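Local atomic coordinates of conserved exported protein (Bacteroides fragilis, PDB entry 3CLW), a protein that is of unknown function but probably hydrolyses O-glycosidic bonds, as other family 30 glycoside hydrolases do. Residues 27-32 and 87-92. Residues are numbered along the deposited sequence; the frame is centred on the assembly and turned at random.
Sequences AWRCAF and NSWNRT
Asn90 lays its side chain over one face of the Trp28 indole, and it is worth following outward. CB comes first, sitting 3.9 Å from the centroid of the five-membered ring and almost on the ring normal, a CH-pi contact. CG then moves over the bond shared by the two rings and lies 3.5 Å from Trp28 CD2. There the amide divides: OD1 is 3.2 Å from Trp28 CD2, while ND2 reaches out above the six-membered ring and gives a hydrogen bond to the backbone O of Phe196. The amide is stacked on the indole, the planes 22° apart, and the bond to Phe196 helps fix its rotation. Within the loop, Asn87 OD1 accepts from the Asn90 N three residues on, at 3.0 Å, an Asx motif that ties this turn together. No direct hydrogen bond joins 27-32 to 87-92; water does that work. One molecule accepts from Trp28 NE1 and donates to Asn90 O, and a second lies within bonding distance of Trp28 O and Arg91 O, with more acceptors around it than protons to give.

Trp89, the residue before, brings the CE3-CZ3 side of its indole against two residues. Phe32 CD2 meets Trp89 CE3 at 3.6 Å, the Phe32 ring and the six-membered ring of Trp89 inclined by 72°, an oblique pair, and the aliphatic part of Arg29 adds CG at 3.8 Å from the same CE3. Phe32 also turns its edge to the loop backbone, CZ lying 3.3 Å from Ser88 O.

Trp357 meets Trp28 edge-to-face. The contact thus joins the loop between strand 68-71 and helix 108-119 to the start of helix 30-36 and the residues just before it, in the TIM-barrel fold of the glycoside hydrolase 30 family.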
loop_
_atom_site.group_PDB
_atom_site.type_symbol
_atom_site.label_atom_id
_atom_site.label_comp_id
_atom_site.label_asym_id
_atom_site.label_seq_id
_atom_site.Cartn_x
_atom_site.Cartn_y
_atom_site.Cartn_z
ATOM N N ALA A 27 7.166 3.237 7.848
ATOM C CA ALA A 27 7.384 4.652 8.223
ATOM C C ALA A 27 7.273 4.873 9.739
ATOM O O ALA A 27 6.399 4.263 10.408
ATOM C CB ALA A 27 6.425 5.532 7.498
ATOM N N TRP A 28 8.168 5.720 10.263
ATOM C CA TRP A 28 8.083 6.255 11.622
ATOM C C TRP A 28 8.442 5.264 12.723
ATOM O O TRP A 28 9.416 5.481 13.426
ATOM C CB TRP A 28 6.726 6.880 11.901
ATOM C CG TRP A 28 6.364 7.993 10.975
ATOM C CD1 TRP A 28 7.205 8.724 10.151
ATOM C CD2 TRP A 28 5.043 8.513 10.761
ATOM N NE1 TRP A 28 6.465 9.664 9.449
ATOM C CE2 TRP A 28 5.145 9.553 9.812
ATOM C CE3 TRP A 28 3.788 8.218 11.311
ATOM C CZ2 TRP A 28 4.038 10.276 9.385
ATOM C CZ3 TRP A 28 2.676 8.978 10.892
ATOM C CH2 TRP A 28 2.816 9.978 9.944
ATOM N N ARG A 29 7.700 4.160 12.809
ATOM C CA ARG A 29 7.765 3.250 13.956
ATOM C C ARG A 29 8.764 2.108 13.874
ATOM O O ARG A 29 9.358 1.726 14.886
ATOM C CB ARG A 29 6.336 2.798 14.326
ATOM C CG ARG A 29 5.499 4.056 14.562
ATOM C CD ARG A 29 4.114 3.817 15.020
ATOM N NE ARG A 29 3.152 3.753 13.936
ATOM C CZ ARG A 29 2.399 4.750 13.486
ATOM N NH1 ARG A 29 2.494 5.984 13.942
ATOM N NH2 ARG A 29 1.536 4.481 12.535
ATOM N N CYS A 30 8.977 1.595 12.671
ATOM C CA CYS A 30 9.881 0.484 12.449
ATOM C C CYS A 30 11.334 0.820 12.761
ATOM O O CYS A 30 12.130 -0.070 13.142
ATOM C CB CYS A 30 9.715 -0.057 11.013
ATOM S SG CYS A 30 8.115 -0.929 10.852
ATOM N N ALA A 31 11.684 2.098 12.633
ATOM C CA ALA A 31 13.012 2.542 13.077
ATOM C C ALA A 31 13.203 2.214 14.576
ATOM O O ALA A 31 14.295 1.821 14.993
ATOM C CB ALA A 31 13.209 4.042 12.813
ATOM N N PHE A 32 12.144 2.366 15.370
ATOM C CA PHE A 32 12.255 2.114 16.812
ATOM C C PHE A 32 12.191 0.632 17.112
ATOM O O PHE A 32 13.019 0.126 17.827
ATOM C CB PHE A 32 11.198 2.891 17.603
ATOM C CG PHE A 32 11.406 4.364 17.546
ATOM C CD1 PHE A 32 12.321 4.975 18.408
ATOM C CD2 PHE A 32 10.742 5.149 16.582
ATOM C CE1 PHE A 32 12.547 6.355 18.346
ATOM C CE2 PHE A 32 10.951 6.522 16.533
ATOM C CZ PHE A 32 11.857 7.124 17.411
ATOM N N ASN A 87 8.001 16.121 16.688
ATOM C CA ASN A 87 7.929 14.993 17.594
ATOM C C ASN A 87 8.981 13.953 17.215
ATOM O O ASN A 87 9.507 13.936 16.074
ATOM C CB ASN A 87 6.525 14.378 17.545
ATOM C CG ASN A 87 6.227 13.761 16.212
ATOM O OD1 ASN A 87 6.615 12.623 15.960
ATOM N ND2 ASN A 87 5.547 14.512 15.329
ATOM N N SER A 88 9.274 13.076 18.170
ATOM C CA SER A 88 10.387 12.158 18.039
ATOM C C SER A 88 10.062 10.904 17.245
ATOM O O SER A 88 10.974 10.270 16.710
ATOM C CB SER A 88 10.965 11.804 19.411
ATOM O OG SER A 88 10.021 11.094 20.172
ATOM N N TRP A 89 8.786 10.537 17.167
ATOM C CA TRP A 89 8.382 9.372 16.380
ATOM C C TRP A 89 8.659 9.544 14.870
ATOM O O TRP A 89 9.094 8.614 14.187
ATOM C CB TRP A 89 6.891 9.135 16.550
ATOM C CG TRP A 89 6.473 8.396 17.792
ATOM C CD1 TRP A 89 5.790 8.910 18.872
ATOM C CD2 TRP A 89 6.671 7.002 18.064
ATOM N NE1 TRP A 89 5.568 7.914 19.803
ATOM C CE2 TRP A 89 6.089 6.735 19.331
ATOM C CE3 TRP A 89 7.292 5.946 17.363
ATOM C CZ2 TRP A 89 6.098 5.460 19.900
ATOM C CZ3 TRP A 89 7.294 4.684 17.923
ATOM C CH2 TRP A 89 6.706 4.452 19.183
ATOM N N ASN A 90 8.365 10.749 14.368
ATOM C CA ASN A 90 8.189 10.979 12.938
ATOM C C ASN A 90 9.379 11.629 12.249
ATOM O O ASN A 90 9.322 11.893 11.045
ATOM C CB ASN A 90 6.933 11.802 12.698
ATOM C CG ASN A 90 5.673 11.073 13.121
ATOM O OD1 ASN A 90 5.714 9.934 13.540
ATOM N ND2 ASN A 90 4.557 11.737 13.011
ATOM N N ARG A 91 10.439 11.877 13.017
ATOM C CA ARG A 91 11.708 12.374 12.493
ATOM C C ARG A 91 12.475 11.229 11.851
ATOM O O ARG A 91 12.343 10.071 12.273
ATOM C CB ARG A 91 12.552 12.976 13.627
ATOM C CG ARG A 91 12.143 14.402 13.979
ATOM C CD ARG A 91 12.768 14.854 15.299
ATOM N NE ARG A 91 12.075 16.034 15.795
ATOM C CZ ARG A 91 11.869 16.303 17.088
ATOM N NH1 ARG A 91 12.287 15.485 18.070
ATOM N NH2 ARG A 91 11.227 17.398 17.389
ATOM N N THR A 92 13.269 11.554 10.831
ATOM C CA THR A 92 14.071 10.556 10.109
ATOM C C THR A 92 15.518 10.997 10.045
ATOM O O THR A 92 15.797 12.201 9.940
ATOM C CB THR A 92 13.564 10.336 8.625
ATOM O OG1 THR A 92 13.792 11.523 7.839
ATOM C CG2 THR A 92 12.087 10.035 8.582
HETATM O O HOH W 1 8.070 12.167 8.837
HETATM O O HOH W 2 11.562 7.516 12.849
#